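Local structure of cyanuric acid amidohydrolase (4NQ3) at residues 37-41 with 329-333; 123-128 with 207-212; 188-193 with 334-339; 279-285 with 344-350. The protein hydrolyses cyanuric acid, opening its s-triazine ring to give carbon dioxide and carboxybiuret, which decarboxylates to biuret in the breakdown of s-triazine herbicides such as atrazine. All blocks are in the same frame, centred on the assembly; numbering follows the deposited sequence.

Overall arrangement
Interactions 1, 3 and 4 lie round the active-site barbituric acid; interaction 2 stands further out. Interaction 1 joins repeating units A and C, and interaction 3 joins B and C. Interaction 4 is a strand pair within unit C, with its centre about 10 Å from that of interaction 1. The two share a sheet, where strand 331-334 pairs with strand 281-286. Lys285 of interaction 4 hydrogen-bonds Ser333 OG of interaction 1 and Gly334 O of interaction 3. Interactions 3 and 4 each supply one backbone oxygen (Gln339 O and Gly344 O) to the magnesium ion. Interaction 2, within unit B, packs on the helix of interaction 3; their centres are about 11 Å apart.

Interaction 1 of 4, residues 37-41 with 329-333; sequences IFGKT and EIYVS. With BR8 (barbituric acid), chain C.
Lys40 NZ is held by several oxygens. It gives a hydrogen bond to Val332 O across the contact, 3.1 Å long, with the nitrogen tilted 33° from the carbonyl plane. In its own repeating unit it also bonds Gly80 O and Ser79 OG. These partners fix the buried ammonium end beside the pocket.

The lysine chain curls to get there. The bend at chi2 sets CD beside the Tyr331 ring, and the bend at chi3 turns CE and NZ toward Val332 O. Lys40 CD lies 3.7 Å from Tyr331 CD2, and the two side chains cross at about a right angle. The Lys40 ammonium (NZ) stands 5.5 Å from the Tyr331 ring centroid, so any cation-pi attraction is weak at best. Phe38 meets the same tyrosine: its CB is 4.2 Å from Tyr331 CE2, and the two rings are inclined at 46°. Gly39 O comes near CE2 as well. With an alanine here in place of Lys40, Val332 O, Gly80 O and Ser79 OG would probably lose their shared donor, and a gap would open beside the tyrosine ring.

Strands 37-41 and 331-333 belong to different sheets and cross at 72°. No strand pairing joins them; the side chains of Lys40, Phe38 and Tyr331 carry most of this junction between units A and C. Next to it, Ser333 OG lies 3.4 Å from O4 of barbituric acid, a weak and uncertain bond. The Lys40 and Ser79 pairing is consistent with one of the three potential Ser-Lys dyads of the threefold active site of cyclic amide hydrolases.

Interaction 2 of 4, residues 123-128 with 207-212; sequences GRMGQV and LSDAVI
Asp209 turns its CG anti to its carbonyl carbon (chi1 -80°), and this brings the carboxylate up to Arg124 and Met125 at the start of a helix. Met125 is a selenomethionine in this crystal. The bend at chi2 sets its selenium over Ser208, and the bend at chi3 turns CE to Leu207. The motif is a helix N-terminus met by a carboxylate from a distant loop. Arg124 occupies the N-cap position of helix 125-141. Asp209 OD1 accepts the backbone N-H of Met125 at 3.0 Å, on its syn side and 29° out of the carboxylate plane. An acidic group here would probably be favoured by the helix dipole.

The aliphatic part of Arg124 passes obliquely across the same carboxylate, with Arg124 CG 3.6 Å from Asp209 OD2. Arg124 NE is 4.1 Å from Asp209 OD2, which lies well out of the guanidinium plane. This is attraction between charges and no salt bridge. The guanidinium hydrogen-bonds Glu120 O and Thr174 O through NH1.

Beneath the polar layer the contact is apolar. Met125 CE rests 3.9 Å from Leu207 CB, and the selenium packs on Ser208 CA. Leu207 and Val128 also pack on helix 180-199. Val128 and Ile212 meet tip to tip, CG2 to CD1 at 3.9 Å. The same Ile212 CD1 sits 3.4 Å from Gly123 O.

Interaction 3 of 4, residues 188-193 with 334-339; sequences RGASAL and GGGEHQ. With MG (magnesium ion), chain K; BR8 (barbituric acid), chain C.
The Arg188 guanidinium has Gly334 O and Gly335 CA over one face, both offset toward its rim. At its edge, in plane, lie the Glu337 carboxylate and O8 of barbituric acid. The His338 ring has Leu193 CD1 over the centre of one face, 3.8 Å from the centroid in a CH-pi contact, and Gly189 CA at its edge.

Arg188 bends at chi3 (-61°) and takes Glu337 side-on. Arg188 NE bonds Glu337 OE1 at 2.8 Å and NH2 bonds OE2 at 2.9 Å, in a two-pronged salt bridge with the two planes 21° apart. That leaves NH1 to point at the ligand: Arg188 NH1 meets O8 of barbituric acid at 3.0 Å. Gly334 N donates to O4 of barbituric acid, at 2.8 Å, on the other side of the ligand's C5. A leucine in place of Arg188 would probably leave the Glu337 carboxylate without its mate and remove one grip on the ligand.

Below the arginine, helix 180-199 sits close on the loop. Gly189 CA touches Glu337 CB, and Ala192 CB lies 3.6 Å from Gln339 CG. A type II turn from Gly336 to Gln339 shapes the loop, and Gln339 O binds the magnesium ion at 2.4 Å, as Pro341 O also does. Gln339 NE2 bonds Glu337 O. His338 is anchored beyond the contact by Leu218 O at ND1 and Cys213 N at NE2, which suggests a neutral ring.

In sum, Glu337 is a second-shell residue: it orients Arg188 and probably balances its charge, so that NH1 is aimed at the substrate site.

Interaction 4 of 4, residues 279-285 with 344-350; sequences ATIVLAK and GGPVAVI. With MG (magnesium ion), chain K.
Leu283 and Ala348 form the firm middle of this antiparallel strand pair. They exchange two backbone hydrogen bonds: Ala348 N to Leu283 O at 2.8 Å and Leu283 N to Ala348 O at 3.0 Å. Lys285 N adds a third toward the magnesium end, to Pro346 O at 2.9 Å. Ala284 and Val347 make a non-hydrogen-bonded pair between these, and Ala284 CB touches Val347 CG2 at 3.8 Å. Val347 places CG2 anti to its backbone N, which turns this methyl to both Ala284 and Val282 CG1.

The pairing is looser at the other end. Ile350 N still bonds Ile281 O, but the return bond from Ile281 N to Ile350 O is weak, at 3.3 Å. The CB atoms of these two isoleucines are in contact. Before Ile281 the strand has not yet begun, and Ala279 there is exposed to solvent. Thr280 remains buried, with CG2 3.5 Å from Val349 CG1.

At the magnesium end Lys285 lies alongside Pro346, CB against CD, both pointing the same way. The Lys285 chain then bends away, and Lys285 NZ hydrogen-bonds Ser333 OG, with Gly334 O and Cys225 O also among its partners. This is consistent with another of the potential Ser-Lys dyads. Gly344 O binds the magnesium ion at 2.6 Å.

The two strands are the middle pair of a four-stranded mixed sheet in unit C, with strand 249-256 beside 345-352 and strand 331-334 beside 281-286. Helices 263-271 and 309-325 pack on the face that carries Val282, Ala284, Val347 and Val349.

Interaction 1 of 4, residues 37-41 with 329-333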
loop_
_atom_site.group_PDB
_atom_site.type_symbol
_atom_site.label_atom_id
_atom_site.label_comp_id
_atom_site.label_asym_id
_atom_site.label_seq_id
_atom_site.Cartn_x
_atom_site.Cartn_y
_atom_site.Cartn_z
ATOM N N ILE A 37 -4.493 29.295 -5.913
ATOM C CA ILE A 37 -3.543 28.342 -6.460
ATOM C C ILE A 37 -4.058 26.912 -6.324
ATOM O O ILE A 37 -4.397 26.490 -5.229
ATOM C CB ILE A 37 -2.191 28.434 -5.781
ATOM C CG1 ILE A 37 -1.655 29.857 -5.819
ATOM C CG2 ILE A 37 -1.200 27.573 -6.506
ATOM C CD1 ILE A 37 -0.311 29.963 -5.132
ATOM N N PHE A 38 -4.154 26.180 -7.436
ATOM C CA PHE A 38 -4.473 24.750 -7.377
ATOM C C PHE A 38 -3.184 23.970 -7.403
ATOM O O PHE A 38 -2.202 24.420 -7.980
ATOM C CB PHE A 38 -5.330 24.283 -8.553
ATOM C CG PHE A 38 -6.716 24.875 -8.602
ATOM C CD1 PHE A 38 -7.133 25.811 -7.677
ATOM C CD2 PHE A 38 -7.605 24.478 -9.593
ATOM C CE1 PHE A 38 -8.408 26.344 -7.749
ATOM C CE2 PHE A 38 -8.866 25.006 -9.663
ATOM C CZ PHE A 38 -9.267 25.941 -8.740
ATOM N N GLY A 39 -3.178 22.775 -6.831
ATOM C CA GLY A 39 -1.979 21.972 -6.900
ATOM C C GLY A 39 -2.306 20.504 -6.967
ATOM O O GLY A 39 -3.307 20.079 -6.406
ATOM N N LYS A 40 -1.464 19.735 -7.653
ATOM C CA LYS A 40 -1.438 18.287 -7.510
ATOM C C LYS A 40 -0.160 17.981 -6.761
ATOM O O LYS A 40 0.915 18.339 -7.221
ATOM C CB LYS A 40 -1.462 17.590 -8.862
ATOM C CG LYS A 40 -2.774 17.720 -9.578
ATOM C CD LYS A 40 -3.894 17.210 -8.690
ATOM C CE LYS A 40 -3.714 15.724 -8.338
ATOM N NZ LYS A 40 -4.731 15.296 -7.332
ATOM N N THR A 41 -0.262 17.378 -5.581
ATOM C CA THR A 41 0.941 17.072 -4.801
ATOM C C THR A 41 1.129 15.555 -4.663
ATOM O O THR A 41 0.166 14.809 -4.741
ATOM C CB THR A 41 0.883 17.766 -3.430
ATOM O OG1 THR A 41 -0.254 17.293 -2.693
ATOM C CG2 THR A 41 0.723 19.257 -3.629
ATOM N N GLU A 329 0.717 16.795 -17.422
ATOM C CA GLU A 329 0.585 17.848 -16.420
ATOM C C GLU A 329 -0.890 18.256 -16.327
ATOM O O GLU A 329 -1.248 19.373 -16.660
ATOM C CB GLU A 329 1.464 19.059 -16.764
ATOM C CG GLU A 329 2.247 19.676 -15.605
ATOM C CD GLU A 329 3.320 20.650 -16.097
ATOM O OE1 GLU A 329 2.957 21.591 -16.834
ATOM O OE2 GLU A 329 4.525 20.468 -15.783
ATOM N N ILE A 330 -1.744 17.321 -15.924
ATOM C CA ILE A 330 -3.182 17.577 -15.792
ATOM C C ILE A 330 -3.688 17.423 -14.351
ATOM O O ILE A 330 -3.156 16.634 -13.570
ATOM C CB ILE A 330 -3.988 16.647 -16.723
ATOM C CG1 ILE A 330 -3.714 15.201 -16.385
ATOM C CG2 ILE A 330 -3.540 16.790 -18.159
ATOM C CD1 ILE A 330 -4.114 14.317 -17.515
ATOM N N TYR A 331 -4.741 18.161 -14.015
ATOM C CA TYR A 331 -5.299 18.151 -12.664
ATOM C C TYR A 331 -6.452 17.154 -12.613
ATOM O O TYR A 331 -7.522 17.405 -13.138
ATOM C CB TYR A 331 -5.746 19.573 -12.252
ATOM C CG TYR A 331 -6.442 19.652 -10.899
ATOM C CD1 TYR A 331 -7.759 19.245 -10.757
ATOM C CD2 TYR A 331 -5.794 20.142 -9.768
ATOM C CE1 TYR A 331 -8.410 19.302 -9.546
ATOM C CE2 TYR A 331 -6.449 20.206 -8.537
ATOM C CZ TYR A 331 -7.764 19.776 -8.440
ATOM O OH TYR A 331 -8.470 19.806 -7.248
ATOM N N VAL A 332 -6.204 15.990 -12.032
ATOM C CA VAL A 332 -7.230 14.963 -11.860
ATOM C C VAL A 332 -7.437 14.653 -10.393
ATOM O O VAL A 332 -6.499 14.353 -9.679
ATOM C CB VAL A 332 -6.855 13.667 -12.562
ATOM C CG1 VAL A 332 -7.946 12.630 -12.366
ATOM C CG2 VAL A 332 -6.603 13.932 -14.027
ATOM N N SER A 333 -8.684 14.658 -9.972
ATOM C CA SER A 333 -9.051 14.586 -8.567
ATOM C C SER A 333 -10.043 13.428 -8.359
ATOM O O SER A 333 -10.953 13.250 -9.162
ATOM C CB SER A 333 -9.656 15.920 -8.140
ATOM O OG SER A 333 -10.258 15.808 -6.876
HETATM N N1 BR8 C . -8.308 14.883 -1.758
HETATM C C2 BR8 C . -7.099 14.853 -2.363
HETATM O O2 BR8 C . -6.127 15.196 -1.718
HETATM N N3 BR8 C . -6.982 14.438 -3.659
HETATM C C4 BR8 C . -8.107 14.020 -4.415
HETATM O O4 BR8 C . -7.960 13.647 -5.574
HETATM C C5 BR8 C . -9.533 14.046 -3.862
HETATM C C6 BR8 C . -9.479 14.519 -2.416
HETATM O O8 BR8 C . -10.507 14.584 -1.780
#

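Interaction 2 of 4, residues 123-128 with 207-212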
loop_
_atom_site.group_PDB
_atom_site.type_symbol
_atom_site.label_atom_id
_atom_site.label_comp_id
_atom_site.label_asym_id
_atom_site.label_seq_id
_atom_site.Cartn_x
_atom_site.Cartn_y
_atom_site.Cartn_z
ATOM N N GLY A 123 -20.759 16.517 6.038
ATOM C CA GLY A 123 -21.605 15.489 5.437
ATOM C C GLY A 123 -23.094 15.698 5.713
ATOM O O GLY A 123 -23.916 14.833 5.428
ATOM N N ARG A 124 -23.456 16.866 6.235
ATOM C CA ARG A 124 -24.857 17.152 6.550
ATOM C C ARG A 124 -25.275 18.523 6.016
ATOM O O ARG A 124 -24.449 19.238 5.463
ATOM C CB ARG A 124 -25.068 17.051 8.054
ATOM C CG ARG A 124 -24.802 15.657 8.590
ATOM C CD ARG A 124 -24.924 15.642 10.081
ATOM N NE ARG A 124 -24.910 14.300 10.656
ATOM C CZ ARG A 124 -24.480 14.040 11.890
ATOM N NH1 ARG A 124 -24.051 15.021 12.665
ATOM N NH2 ARG A 124 -24.481 12.810 12.367
HETATM N N MSE A 125 -26.542 18.898 6.162
HETATM C CA MSE A 125 -27.018 20.148 5.544
HETATM C C MSE A 125 -26.246 21.392 5.987
HETATM O O MSE A 125 -26.127 22.356 5.223
HETATM C CB MSE A 125 -28.498 20.358 5.831
HETATM C CG MSE A 125 -29.371 19.277 5.242
HETATM SE SE MSE A 125 -29.289 19.280 3.324
HETATM C CE MSE A 125 -29.879 21.122 2.975
ATOM N N GLY A 126 -25.729 21.373 7.214
ATOM C CA GLY A 126 -24.803 22.407 7.647
ATOM C C GLY A 126 -23.723 22.692 6.605
ATOM O O GLY A 126 -23.531 23.828 6.166
ATOM N N GLN A 127 -23.007 21.654 6.199
ATOM C CA GLN A 127 -21.960 21.834 5.204
ATOM C C GLN A 127 -22.518 22.309 3.877
ATOM O O GLN A 127 -21.962 23.210 3.247
ATOM C CB GLN A 127 -21.179 20.542 5.002
ATOM C CG GLN A 127 -20.057 20.692 4.025
ATOM C CD GLN A 127 -19.069 19.565 4.149
ATOM O OE1 GLN A 127 -19.422 18.474 4.633
ATOM N NE2 GLN A 127 -17.812 19.816 3.743
ATOM N N VAL A 128 -23.621 21.698 3.455
ATOM C CA VAL A 128 -24.237 22.048 2.185
ATOM C C VAL A 128 -24.563 23.524 2.113
ATOM O O VAL A 128 -24.238 24.190 1.120
ATOM C CB VAL A 128 -25.529 21.284 1.933
ATOM C CG1 VAL A 128 -26.138 21.787 0.643
ATOM C CG2 VAL A 128 -25.275 19.773 1.875
ATOM N N LEU A 207 -33.201 18.333 -0.858
ATOM C CA LEU A 207 -32.018 18.005 -0.066
ATOM C C LEU A 207 -32.343 17.720 1.387
ATOM O O LEU A 207 -33.151 18.395 1.994
ATOM C CB LEU A 207 -31.005 19.161 -0.144
ATOM C CG LEU A 207 -30.529 19.559 -1.542
ATOM C CD1 LEU A 207 -29.715 20.834 -1.524
ATOM C CD2 LEU A 207 -29.689 18.418 -2.095
ATOM N N SER A 208 -31.659 16.742 1.952
ATOM C CA SER A 208 -31.725 16.468 3.380
ATOM C C SER A 208 -30.523 15.599 3.756
ATOM O O SER A 208 -29.848 15.050 2.877
ATOM C CB SER A 208 -33.020 15.762 3.737
ATOM O OG SER A 208 -32.934 14.388 3.402
ATOM N N ASP A 209 -30.257 15.472 5.051
ATOM C CA ASP A 209 -29.135 14.662 5.516
ATOM C C ASP A 209 -29.174 13.275 4.851
ATOM O O ASP A 209 -28.141 12.749 4.421
ATOM C CB ASP A 209 -29.163 14.524 7.048
ATOM C CG ASP A 209 -28.605 15.754 7.782
ATOM O OD1 ASP A 209 -28.431 16.832 7.161
ATOM O OD2 ASP A 209 -28.367 15.644 9.009
ATOM N N ALA A 210 -30.378 12.711 4.750
ATOM C CA ALA A 210 -30.574 11.322 4.307
ATOM C C ALA A 210 -30.234 11.082 2.839
ATOM O O ALA A 210 -29.910 9.954 2.440
ATOM C CB ALA A 210 -31.991 10.900 4.573
ATOM N N VAL A 211 -30.342 12.147 2.048
ATOM C CA VAL A 211 -29.986 12.158 0.630
ATOM C C VAL A 211 -28.462 12.138 0.347
ATOM O O VAL A 211 -28.002 11.504 -0.605
ATOM C CB VAL A 211 -30.597 13.412 -0.041
ATOM C CG1 VAL A 211 -29.785 13.853 -1.242
ATOM C CG2 VAL A 211 -32.053 13.188 -0.389
ATOM N N ILE A 212 -27.693 12.837 1.177
ATOM C CA ILE A 212 -26.261 13.024 0.949
ATOM C C ILE A 212 -25.465 11.727 0.896
ATOM O O ILE A 212 -25.420 10.956 1.870
ATOM C CB ILE A 212 -25.655 13.933 2.047
ATOM C CG1 ILE A 212 -26.390 15.284 2.053
ATOM C CG2 ILE A 212 -24.153 14.088 1.835
ATOM C CD1 ILE A 212 -26.042 16.185 3.191
#

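Interaction 3 of 4, residues 188-193 with 334-339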
loop_
_atom_site.group_PDB
_atom_site.type_symbol
_atom_site.label_atom_id
_atom_site.label_comp_id
_atom_site.label_asym_id
_atom_site.label_seq_id
_atom_site.Cartn_x
_atom_site.Cartn_y
_atom_site.Cartn_z
ATOM N N ARG A 188 -16.909 15.750 0.422
ATOM C CA ARG A 188 -16.948 16.109 -0.991
ATOM C C ARG A 188 -18.400 16.175 -1.455
ATOM O O ARG A 188 -18.799 17.106 -2.161
ATOM C CB ARG A 188 -16.169 15.105 -1.863
ATOM C CG ARG A 188 -14.646 15.146 -1.780
ATOM C CD ARG A 188 -14.001 14.187 -2.786
ATOM N NE ARG A 188 -14.411 12.820 -2.505
ATOM C CZ ARG A 188 -13.629 11.902 -1.937
ATOM N NH1 ARG A 188 -12.378 12.204 -1.613
ATOM N NH2 ARG A 188 -14.089 10.677 -1.703
ATOM N N GLY A 189 -19.189 15.192 -1.030
ATOM C CA GLY A 189 -20.573 15.076 -1.442
ATOM C C GLY A 189 -21.425 16.240 -0.985
ATOM O O GLY A 189 -22.171 16.810 -1.788
ATOM N N ALA A 190 -21.338 16.579 0.303
ATOM C CA ALA A 190 -22.094 17.711 0.834
ATOM C C ALA A 190 -21.694 19.005 0.137
ATOM O O ALA A 190 -22.538 19.796 -0.247
ATOM C CB ALA A 190 -21.913 17.834 2.310
ATOM N N SER A 191 -20.401 19.211 -0.039
ATOM C CA SER A 191 -19.929 20.372 -0.777
ATOM C C SER A 191 -20.470 20.408 -2.201
ATOM O O SER A 191 -20.865 21.460 -2.695
ATOM C CB SER A 191 -18.405 20.381 -0.815
ATOM O OG SER A 191 -17.906 20.526 0.498
ATOM N N ALA A 192 -20.493 19.262 -2.866
ATOM C CA ALA A 192 -20.989 19.211 -4.230
ATOM C C ALA A 192 -22.475 19.612 -4.283
ATOM O O ALA A 192 -22.892 20.377 -5.151
ATOM C CB ALA A 192 -20.779 17.824 -4.807
ATOM N N LEU A 193 -23.269 19.130 -3.333
ATOM C CA LEU A 193 -24.686 19.483 -3.327
ATOM C C LEU A 193 -24.839 20.967 -3.057
ATOM O O LEU A 193 -25.737 21.620 -3.586
ATOM C CB LEU A 193 -25.439 18.668 -2.285
ATOM C CG LEU A 193 -25.572 17.251 -2.818
ATOM C CD1 LEU A 193 -26.129 16.298 -1.772
ATOM C CD2 LEU A 193 -26.392 17.279 -4.090
ATOM N N GLY A 334 -9.861 12.630 -7.312
ATOM C CA GLY A 334 -10.647 11.410 -7.149
ATOM C C GLY A 334 -11.875 11.585 -6.278
ATOM O O GLY A 334 -11.908 12.462 -5.434
ATOM N N GLY A 335 -12.886 10.749 -6.483
ATOM C CA GLY A 335 -14.085 10.763 -5.662
ATOM C C GLY A 335 -15.101 11.770 -6.168
ATOM O O GLY A 335 -14.985 12.972 -5.920
ATOM N N GLY A 336 -16.121 11.283 -6.861
ATOM C CA GLY A 336 -17.031 12.192 -7.513
ATOM C C GLY A 336 -18.425 12.134 -6.964
ATOM O O GLY A 336 -19.407 12.132 -7.740
ATOM N N GLU A 337 -18.517 12.113 -5.630
ATOM C CA GLU A 337 -19.814 12.110 -4.945
ATOM C C GLU A 337 -20.648 13.322 -5.369
ATOM O O GLU A 337 -20.278 14.465 -5.100
ATOM C CB GLU A 337 -19.620 12.115 -3.438
ATOM C CG GLU A 337 -18.969 10.861 -2.873
ATOM C CD GLU A 337 -17.443 10.903 -2.916
ATOM O OE1 GLU A 337 -16.886 11.901 -3.432
ATOM O OE2 GLU A 337 -16.805 9.937 -2.422
ATOM N N HIS A 338 -21.760 13.077 -6.052
ATOM C CA HIS A 338 -22.620 14.157 -6.548
ATOM C C HIS A 338 -21.910 15.088 -7.508
ATOM O O HIS A 338 -22.368 16.210 -7.747
ATOM C CB HIS A 338 -23.188 14.966 -5.387
ATOM C CG HIS A 338 -23.935 14.134 -4.399
ATOM N ND1 HIS A 338 -25.176 13.599 -4.667
ATOM C CD2 HIS A 338 -23.600 13.705 -3.161
ATOM C CE1 HIS A 338 -25.580 12.893 -3.628
ATOM N NE2 HIS A 338 -24.646 12.949 -2.697
ATOM N N GLN A 339 -20.792 14.622 -8.059
ATOM C CA GLN A 339 -20.069 15.385 -9.070
ATOM C C GLN A 339 -20.149 14.646 -10.390
ATOM O O GLN A 339 -19.348 13.767 -10.677
ATOM C CB GLN A 339 -18.634 15.604 -8.628
ATOM C CG GLN A 339 -18.598 16.208 -7.238
ATOM C CD GLN A 339 -17.276 15.988 -6.532
ATOM O OE1 GLN A 339 -16.223 16.447 -6.978
ATOM N NE2 GLN A 339 -17.324 15.265 -5.426
HETATM MG MG MG K . -19.715 11.441 -10.299
HETATM N N1 BR8 C . -8.308 14.883 -1.758
HETATM C C2 BR8 C . -7.099 14.853 -2.363
HETATM O O2 BR8 C . -6.127 15.196 -1.718
HETATM N N3 BR8 C . -6.982 14.438 -3.659
HETATM C C4 BR8 C . -8.107 14.020 -4.415
HETATM O O4 BR8 C . -7.960 13.647 -5.574
HETATM C C5 BR8 C . -9.533 14.046 -3.862
HETATM C C6 BR8 C . -9.479 14.519 -2.416
HETATM O O8 BR8 C . -10.507 14.584 -1.780
#

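Interaction 4 of 4, residues 279-285 with 344-350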
loop_
_atom_site.group_PDB
_atom_site.type_symbol
_atom_site.label_atom_id
_atom_site.label_comp_id
_atom_site.label_asym_id
_atom_site.label_seq_id
_atom_site.Cartn_x
_atom_site.Cartn_y
_atom_site.Cartn_z
ATOM N N ALA A 279 -0.048 23.031 -24.018
ATOM C CA ALA A 279 -0.654 24.199 -23.389
ATOM C C ALA A 279 -2.064 23.963 -22.854
ATOM O O ALA A 279 -2.543 24.739 -22.036
ATOM C CB ALA A 279 -0.663 25.354 -24.355
ATOM N N THR A 280 -2.749 22.924 -23.319
ATOM C CA THR A 280 -4.110 22.670 -22.831
ATOM C C THR A 280 -4.120 22.454 -21.307
ATOM O O THR A 280 -3.305 21.708 -20.761
ATOM C CB THR A 280 -4.737 21.433 -23.495
ATOM O OG1 THR A 280 -4.527 21.475 -24.914
ATOM C CG2 THR A 280 -6.218 21.370 -23.190
ATOM N N ILE A 281 -5.018 23.138 -20.616
ATOM C CA ILE A 281 -5.180 22.944 -19.186
ATOM C C ILE A 281 -6.408 22.080 -18.929
ATOM O O ILE A 281 -7.502 22.415 -19.403
ATOM C CB ILE A 281 -5.360 24.276 -18.479
ATOM C CG1 ILE A 281 -4.092 25.107 -18.587
ATOM C CG2 ILE A 281 -5.791 24.060 -17.031
ATOM C CD1 ILE A 281 -4.268 26.455 -17.999
ATOM N N VAL A 282 -6.254 21.000 -18.167
ATOM C CA VAL A 282 -7.378 20.092 -17.921
ATOM C C VAL A 282 -7.652 19.917 -16.438
ATOM O O VAL A 282 -6.736 19.647 -15.671
ATOM C CB VAL A 282 -7.130 18.702 -18.542
ATOM C CG1 VAL A 282 -8.389 17.863 -18.462
ATOM C CG2 VAL A 282 -6.665 18.840 -19.991
ATOM N N LEU A 283 -8.906 20.086 -16.028
ATOM C CA LEU A 283 -9.314 19.791 -14.646
ATOM C C LEU A 283 -10.419 18.740 -14.690
ATOM O O LEU A 283 -11.445 18.956 -15.337
ATOM C CB LEU A 283 -9.819 21.048 -13.947
ATOM C CG LEU A 283 -9.015 22.304 -14.266
ATOM C CD1 LEU A 283 -9.776 23.535 -13.848
ATOM C CD2 LEU A 283 -7.703 22.256 -13.556
ATOM N N ALA A 284 -10.235 17.604 -14.033
ATOM C CA ALA A 284 -11.236 16.553 -14.152
ATOM C C ALA A 284 -11.470 15.819 -12.844
ATOM O O ALA A 284 -10.562 15.715 -12.028
ATOM C CB ALA A 284 -10.834 15.590 -15.219
ATOM N N LYS A 285 -12.694 15.329 -12.642
ATOM C CA LYS A 285 -12.991 14.450 -11.514
ATOM C C LYS A 285 -13.049 12.996 -11.974
ATOM O O LYS A 285 -13.682 12.686 -12.972
ATOM C CB LYS A 285 -14.308 14.830 -10.869
ATOM C CG LYS A 285 -14.267 16.161 -10.193
ATOM C CD LYS A 285 -13.418 16.087 -8.948
ATOM C CE LYS A 285 -13.853 14.930 -8.066
ATOM N NZ LYS A 285 -12.971 14.890 -6.869
ATOM N N GLY A 344 -18.975 8.841 -13.092
ATOM C CA GLY A 344 -18.459 9.899 -13.940
ATOM C C GLY A 344 -17.968 11.105 -13.147
ATOM O O GLY A 344 -17.733 11.045 -11.928
ATOM N N GLY A 345 -17.781 12.210 -13.848
ATOM C CA GLY A 345 -17.334 13.417 -13.199
ATOM C C GLY A 345 -17.203 14.519 -14.221
ATOM O O GLY A 345 -17.102 14.255 -15.426
ATOM N N PRO A 346 -17.224 15.769 -13.752
ATOM C CA PRO A 346 -17.002 16.919 -14.632
ATOM C C PRO A 346 -15.575 16.942 -15.151
ATOM O O PRO A 346 -14.629 16.488 -14.474
ATOM C CB PRO A 346 -17.252 18.121 -13.720
ATOM C CG PRO A 346 -18.072 17.573 -12.585
ATOM C CD PRO A 346 -17.547 16.178 -12.377
ATOM N N VAL A 347 -15.421 17.460 -16.357
ATOM C CA VAL A 347 -14.103 17.801 -16.842
ATOM C C VAL A 347 -14.214 19.182 -17.470
ATOM O O VAL A 347 -15.206 19.494 -18.120
ATOM C CB VAL A 347 -13.566 16.773 -17.839
ATOM C CG1 VAL A 347 -14.506 16.638 -18.995
ATOM C CG2 VAL A 347 -12.244 17.218 -18.336
ATOM N N ALA A 348 -13.234 20.035 -17.204
ATOM C CA ALA A 348 -13.204 21.371 -17.778
ATOM C C ALA A 348 -11.877 21.568 -18.492
ATOM O O ALA A 348 -10.857 20.987 -18.108
ATOM C CB ALA A 348 -13.402 22.424 -16.710
ATOM N N VAL A 349 -11.886 22.385 -19.533
ATOM C CA VAL A 349 -10.665 22.690 -20.252
ATOM C C VAL A 349 -10.492 24.181 -20.310
ATOM O O VAL A 349 -11.478 24.909 -20.441
ATOM C CB VAL A 349 -10.694 22.132 -21.662
ATOM C CG1 VAL A 349 -9.424 22.484 -22.381
ATOM C CG2 VAL A 349 -10.869 20.638 -21.606
ATOM N N ILE A 350 -9.251 24.639 -20.197
ATOM C CA ILE A 350 -8.955 26.066 -20.294
ATOM C C ILE A 350 -7.934 26.310 -21.373
ATOM O O ILE A 350 -6.792 25.873 -21.259
ATOM C CB ILE A 350 -8.415 26.636 -19.003
ATOM C CG1 ILE A 350 -9.487 26.605 -17.918
ATOM C CG2 ILE A 350 -7.940 28.056 -19.239
ATOM C CD1 ILE A 350 -8.998 27.126 -16.621
HETATM MG MG MG K . -19.715 11.441 -10.299
HETATM O O HOH W 1 -3.876 26.767 -22.199
#